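Local coordinates for lipoprotein (Clostridium difficile, PDB 4OTE) that probably binds methionine at the cell surface as the lipid-tethered receptor of a transport system, and carries a selenomethionine in its pocket here, at residues Y90-K95 with K184-Y189; G79-V84 with I193-A198. All blocks are in the same frame, centred on the assembly; numbering follows the deposited sequence.

Contact 1 (Y90-K95 with K184-Y189)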
loop_
_atom_site.group_PDB
_atom_site.type_symbol
_atom_site.label_atom_id
_atom_site.label_comp_id
_atom_site.label_asym_id
_atom_site.label_seq_id
_atom_site.Cartn_x
_atom_site.Cartn_y
_atom_site.Cartn_z
ATOM N N TYR A 90 -8.279 -2.239 11.538
ATOM C CA TYR A 90 -8.301 -1.350 12.697
ATOM C C TYR A 90 -9.694 -1.312 13.310
ATOM O O TYR A 90 -10.684 -1.569 12.629
ATOM C CB TYR A 90 -7.901 0.073 12.297
ATOM C CG TYR A 90 -6.470 0.217 11.838
ATOM C CD1 TYR A 90 -6.125 0.003 10.509
ATOM C CD2 TYR A 90 -5.464 0.586 12.726
ATOM C CE1 TYR A 90 -4.819 0.143 10.078
ATOM C CE2 TYR A 90 -4.153 0.726 12.303
ATOM C CZ TYR A 90 -3.834 0.505 10.976
ATOM O OH TYR A 90 -2.537 0.639 10.538
ATOM N N SER A 91 -9.760 -0.976 14.594
ATOM C CA SER A 91 -11.030 -0.886 15.303
ATOM C C SER A 91 -10.893 -0.026 16.556
ATOM O O SER A 91 -9.892 -0.120 17.267
ATOM C CB SER A 91 -11.526 -2.284 15.680
ATOM O OG SER A 91 -12.776 -2.234 16.348
ATOM N N TYR A 92 -11.893 0.822 16.799
ATOM C CA TYR A 92 -12.010 1.570 18.054
ATOM C C TYR A 92 -12.962 0.881 19.042
ATOM O O TYR A 92 -13.117 1.343 20.172
ATOM C CB TYR A 92 -12.538 2.992 17.804
ATOM C CG TYR A 92 -11.599 3.956 17.110
ATOM C CD1 TYR A 92 -10.214 3.790 17.151
ATOM C CD2 TYR A 92 -12.104 5.072 16.440
ATOM C CE1 TYR A 92 -9.368 4.687 16.523
ATOM C CE2 TYR A 92 -11.262 5.974 15.812
ATOM C CZ TYR A 92 -9.898 5.777 15.858
ATOM O OH TYR A 92 -9.057 6.670 15.236
ATOM N N LYS A 93 -13.587 -0.216 18.621
ATOM C CA LYS A 93 -14.686 -0.813 19.379
ATOM C C LYS A 93 -14.417 -2.232 19.894
ATOM O O LYS A 93 -14.999 -2.636 20.896
ATOM C CB LYS A 93 -15.958 -0.772 18.530
ATOM C CG LYS A 93 -16.326 0.645 18.111
ATOM C CD LYS A 93 -17.609 0.704 17.308
ATOM C CE LYS A 93 -17.878 2.123 16.833
ATOM N NZ LYS A 93 -19.128 2.211 16.027
ATOM N N ILE A 94 -13.544 -2.979 19.217
ATOM C CA ILE A 94 -13.148 -4.319 19.667
ATOM C C ILE A 94 -11.636 -4.507 19.576
ATOM O O ILE A 94 -10.962 -3.810 18.817
ATOM C CB ILE A 94 -13.851 -5.425 18.851
ATOM C CG1 ILE A 94 -13.536 -5.292 17.356
ATOM C CG2 ILE A 94 -15.357 -5.374 19.081
ATOM C CD1 ILE A 94 -14.072 -6.428 16.513
ATOM N N LYS A 95 -11.115 -5.455 20.351
ATOM C CA LYS A 95 -9.677 -5.733 20.385
ATOM C C LYS A 95 -9.293 -7.037 19.679
ATOM O O LYS A 95 -8.122 -7.254 19.382
ATOM C CB LYS A 95 -9.177 -5.770 21.832
ATOM C CG LYS A 95 -9.385 -4.471 22.598
ATOM C CD LYS A 95 -8.208 -4.151 23.513
ATOM C CE LYS A 95 -7.072 -3.495 22.741
ATOM N NZ LYS A 95 -5.841 -3.322 23.561
ATOM N N LYS A 184 -0.366 -0.993 16.916
ATOM C CA LYS A 184 -0.138 -1.665 18.193
ATOM C C LYS A 184 -1.348 -1.492 19.104
ATOM O O LYS A 184 -1.793 -2.437 19.745
ATOM C CB LYS A 184 1.118 -1.112 18.876
ATOM N N LYS A 185 -1.891 -0.280 19.131
ATOM C CA LYS A 185 -3.029 0.049 19.984
ATOM C C LYS A 185 -4.359 -0.446 19.407
ATOM O O LYS A 185 -5.141 -1.078 20.113
ATOM C CB LYS A 185 -3.082 1.563 20.199
ATOM C CG LYS A 185 -4.183 2.044 21.132
ATOM C CD LYS A 185 -4.275 3.560 21.121
ATOM C CE LYS A 185 -5.579 4.046 21.732
ATOM N NZ LYS A 185 -5.825 5.479 21.410
ATOM N N ASN A 186 -4.603 -0.170 18.126
ATOM C CA ASN A 186 -5.933 -0.346 17.530
ATOM C C ASN A 186 -6.061 -1.362 16.392
ATOM O O ASN A 186 -7.144 -1.531 15.833
ATOM C CB ASN A 186 -6.448 1.019 17.067
ATOM C CG ASN A 186 -6.930 1.867 18.221
ATOM O OD1 ASN A 186 -6.228 2.761 18.689
ATOM N ND2 ASN A 186 -8.121 1.560 18.716
ATOM N N GLY A 187 -4.969 -2.038 16.051
ATOM C CA GLY A 187 -5.003 -3.077 15.030
ATOM C C GLY A 187 -5.441 -4.390 15.644
ATOM O O GLY A 187 -4.978 -4.752 16.722
ATOM N N ILE A 188 -6.343 -5.100 14.970
ATOM C CA ILE A 188 -6.826 -6.396 15.458
ATOM C C ILE A 188 -6.453 -7.562 14.534
ATOM O O ILE A 188 -6.657 -8.718 14.877
ATOM C CB ILE A 188 -8.356 -6.379 15.701
ATOM C CG1 ILE A 188 -9.137 -6.232 14.394
ATOM C CG2 ILE A 188 -8.726 -5.254 16.659
ATOM C CD1 ILE A 188 -10.640 -6.333 14.578
ATOM N N TYR A 189 -5.907 -7.255 13.365
ATOM C CA TYR A 189 -5.492 -8.278 12.418
ATOM C C TYR A 189 -4.554 -7.655 11.402
ATOM O O TYR A 189 -4.816 -6.562 10.895
ATOM C CB TYR A 189 -6.706 -8.892 11.707
ATOM C CG TYR A 189 -6.350 -9.725 10.496
ATOM C CD1 TYR A 189 -5.925 -11.044 10.633
ATOM C CD2 TYR A 189 -6.428 -9.190 9.214
ATOM C CE1 TYR A 189 -5.595 -11.809 9.527
ATOM C CE2 TYR A 189 -6.094 -9.945 8.103
ATOM C CZ TYR A 189 -5.683 -11.255 8.263
ATOM O OH TYR A 189 -5.352 -12.000 7.155
#

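Contact 2 (G79-V84 with I193-A198)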
loop_
_atom_site.group_PDB
_atom_site.type_symbol
_atom_site.label_atom_id
_atom_site.label_comp_id
_atom_site.label_asym_id
_atom_site.label_seq_id
_atom_site.Cartn_x
_atom_site.Cartn_y
_atom_site.Cartn_z
ATOM N N GLY A 79 9.973 -1.906 -10.701
ATOM C CA GLY A 79 11.368 -2.230 -10.411
ATOM C C GLY A 79 11.486 -3.383 -9.427
ATOM O O GLY A 79 10.596 -4.223 -9.336
ATOM N N LYS A 80 12.586 -3.414 -8.681
ATOM C CA LYS A 80 12.815 -4.441 -7.657
ATOM C C LYS A 80 11.862 -4.291 -6.467
ATOM O O LYS A 80 11.510 -3.169 -6.083
ATOM C CB LYS A 80 14.255 -4.356 -7.146
ATOM C CG LYS A 80 15.311 -4.624 -8.208
ATOM C CD LYS A 80 16.717 -4.411 -7.668
ATOM C CE LYS A 80 17.764 -4.762 -8.716
ATOM N NZ LYS A 80 19.129 -4.318 -8.318
ATOM N N LYS A 81 11.461 -5.419 -5.881
ATOM C CA LYS A 81 10.630 -5.425 -4.671
ATOM C C LYS A 81 11.390 -4.786 -3.502
ATOM O O LYS A 81 12.556 -5.110 -3.277
ATOM C CB LYS A 81 10.255 -6.855 -4.281
ATOM C CG LYS A 81 9.423 -7.625 -5.295
ATOM C CD LYS A 81 9.093 -9.000 -4.730
ATOM C CE LYS A 81 8.576 -9.979 -5.776
ATOM N NZ LYS A 81 7.509 -9.426 -6.649
ATOM N N LEU A 82 10.735 -3.894 -2.759
ATOM C CA LEU A 82 11.411 -3.167 -1.671
ATOM C C LEU A 82 10.884 -3.541 -0.295
ATOM O O LEU A 82 11.652 -3.925 0.587
ATOM C CB LEU A 82 11.287 -1.658 -1.879
ATOM C CG LEU A 82 11.808 -1.157 -3.227
ATOM C CD1 LEU A 82 11.595 0.339 -3.345
ATOM C CD2 LEU A 82 13.280 -1.509 -3.416
ATOM N N TYR A 83 9.573 -3.427 -0.115
ATOM C CA TYR A 83 8.953 -3.705 1.170
ATOM C C TYR A 83 7.462 -3.969 1.019
ATOM O O TYR A 83 6.820 -3.459 0.093
ATOM C CB TYR A 83 9.170 -2.530 2.130
ATOM C CG TYR A 83 8.840 -1.182 1.523
ATOM C CD1 TYR A 83 7.521 -0.740 1.422
ATOM C CD2 TYR A 83 9.846 -0.350 1.051
ATOM C CE1 TYR A 83 7.218 0.490 0.858
ATOM C CE2 TYR A 83 9.554 0.885 0.491
ATOM C CZ TYR A 83 8.243 1.301 0.396
ATOM O OH TYR A 83 7.957 2.527 -0.166
ATOM N N VAL A 84 6.926 -4.770 1.936
ATOM C CA VAL A 84 5.505 -5.078 1.975
ATOM C C VAL A 84 4.842 -4.237 3.059
ATOM O O VAL A 84 5.462 -3.942 4.084
ATOM C CB VAL A 84 5.261 -6.565 2.283
ATOM C CG1 VAL A 84 3.817 -6.930 1.994
ATOM C CG2 VAL A 84 6.197 -7.447 1.469
ATOM N N ILE A 193 2.348 -11.857 5.181
ATOM C CA ILE A 193 3.377 -11.318 4.304
ATOM C C ILE A 193 3.282 -12.006 2.948
ATOM O O ILE A 193 3.285 -13.232 2.867
ATOM C CB ILE A 193 4.806 -11.528 4.855
ATOM C CG1 ILE A 193 4.947 -10.971 6.280
ATOM C CG2 ILE A 193 5.831 -10.902 3.914
ATOM C CD1 ILE A 193 4.416 -9.567 6.462
ATOM N N ASN A 194 3.191 -11.208 1.892
ATOM C CA ASN A 194 3.121 -11.714 0.530
ATOM C C ASN A 194 3.883 -10.752 -0.376
ATOM O O ASN A 194 3.403 -9.655 -0.637
ATOM C CB ASN A 194 1.655 -11.834 0.100
ATOM C CG ASN A 194 1.483 -12.518 -1.248
ATOM O OD1 ASN A 194 2.437 -12.689 -2.008
ATOM N ND2 ASN A 194 0.253 -12.909 -1.551
ATOM N N ASP A 195 5.065 -11.157 -0.842
ATOM C CA ASP A 195 5.941 -10.249 -1.600
ATOM C C ASP A 195 5.406 -9.913 -2.996
ATOM O O ASP A 195 5.950 -9.049 -3.679
ATOM C CB ASP A 195 7.385 -10.779 -1.663
ATOM C CG ASP A 195 7.539 -12.011 -2.540
ATOM O OD1 ASP A 195 6.525 -12.550 -3.026
ATOM O OD2 ASP A 195 8.693 -12.449 -2.735
ATOM N N GLU A 196 4.344 -10.598 -3.416
ATOM C CA GLU A 196 3.607 -10.219 -4.619
ATOM C C GLU A 196 3.091 -8.781 -4.500
ATOM O O GLU A 196 2.985 -8.068 -5.498
ATOM C CB GLU A 196 2.440 -11.183 -4.857
ATOM C CG GLU A 196 1.750 -11.020 -6.205
ATOM C CD GLU A 196 0.612 -12.008 -6.415
ATOM O OE1 GLU A 196 0.670 -13.126 -5.854
ATOM O OE2 GLU A 196 -0.342 -11.665 -7.148
ATOM N N TYR A 197 2.791 -8.364 -3.271
ATOM C CA TYR A 197 2.304 -7.018 -2.995
ATOM C C TYR A 197 3.389 -6.093 -2.426
ATOM O O TYR A 197 3.086 -5.082 -1.789
ATOM C CB TYR A 197 1.105 -7.099 -2.048
ATOM C CG TYR A 197 -0.023 -7.931 -2.614
ATOM C CD1 TYR A 197 -0.597 -7.605 -3.839
ATOM C CD2 TYR A 197 -0.514 -9.045 -1.934
ATOM C CE1 TYR A 197 -1.619 -8.363 -4.375
ATOM C CE2 TYR A 197 -1.542 -9.808 -2.464
ATOM C CZ TYR A 197 -2.092 -9.457 -3.683
ATOM O OH TYR A 197 -3.113 -10.197 -4.228
ATOM N N ALA A 198 4.652 -6.428 -2.673
ATOM C CA ALA A 198 5.754 -5.572 -2.255
ATOM C C ALA A 198 5.694 -4.247 -3.016
ATOM O O ALA A 198 5.598 -4.235 -4.244
ATOM C CB ALA A 198 7.087 -6.260 -2.503
#

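Contact 1 (Y90-K95 with K184-Y189)
S91 and N186 join the end of an antiparallel strand pair at the edge of a five-stranded mixed sheet, where strand 88-90 runs out into a loop and helix 183-186 turns into strand 187-190. Y90 and G187 form a non-hydrogen-bonded pair, their CA atoms 4.4 Å apart. N186 then grips S91 twice. N186 O accepts from S91 N at 2.9 Å, while N186 ND2 donates to S91 O at 2.8 Å (N-H...O angle 163°), the acceptor lying close to the amide plane. Backbone O and side-chain amide of one residue thus engage both the backbone N and the backbone O of S91. The same amide meets the edge of the Y92 ring, N186 ND2 lying 3.4 Å from Y92 CD1, with the two planes steeply inclined at 78°. Farther along the loop I188 fills the bend: I188 CG2 rests 3.4 Å from both I94 O and K95 O, and I188 CD1 meets I94 CD1 at 3.9 Å. The bend is drawn in by S91 OG, placed anti to the backbone N (chi1 -179°), which accepts from K93 N and I94 N as an ST turn and ST motif. S91 OG also bonds T167 O, next to strand 168-171, which flanks strand 88-90 across from edge strand 187-190; Y189 packs on helix 112-124.

Contact 2 (G79-V84 with I193-A198)
V84 and A198 meet where strand 76-84 passes the loop that leads into strand 199-204, and the contact divides into a close apolar part and a looser charged margin. On the packed side A198 CA comes 3.3 Å from Y83 O in a CA-H...O contact, and the A198 methyl group fits between two side chains of the strand: K81 CB lies 3.7 Å from A198 CB, and V84 CG2 lies 4.2 Å from it. V84 has two conformers; in the one described here both branches lie near N194 O, V84 CG1 at 3.8 Å, and CG2 also touches I193 CG2 and D195 CA. V84 and A198 are both buried, short aliphatic groups packed against backbone.

Toward solvent, K81 lays its chain across D195, with K81 CD 3.3 Å from D195 O, and a bend at the last torsion (chi4 -48°) brings NZ back to that carbonyl. The bond from K81 NZ to D195 O is weak at 3.4 Å, and K81 NZ stays 4.9 Å from D195 OD1, so the opposite charges probably attract without forming a salt bridge. The loop keeps its own shape: N194 OD1 accepts from E196 N in an Asx turn that opens the short 3-10 segment 195-196, and Y197 N bonds back to N194 O. The Y197 ring end leads away from the strand, where it meets the H61 ring and, in a cation-pi contact, K117; the Y197 side chain is about 5 Å from the bound selenomethionine. Within the strand, L82 and Y83 form a classic beta bulge opposite N199, a residue of the ligand pocket; strand 76-84 pairs with strands 199-204 and 238-239, and Y83 packs on helix 13-22.

Overall arrangement
From the N terminus the chain passes through the first strands and helices around the seven-stranded sheet before strand 76-84, the earlier side of contact 2, and shortly afterwards reaches strand 88-90 and the loop 90-95 of contact 1. It then adds strands 105-109, 150-154 and 168-171, and helix 183-186 leads into edge strand 187-190, where 184-189 closes contact 1. Segment 193-198 follows shortly after and closes contact 2, so the loop of contact 1 is nested within that of contact 2. The centres lie about 25 Å apart. Contact 1 holds an edge of the five-stranded sheet; contact 2 joins the returning chain to the seven-stranded sheet, close to the crossings between the two halves, beside the selenomethionine pocket.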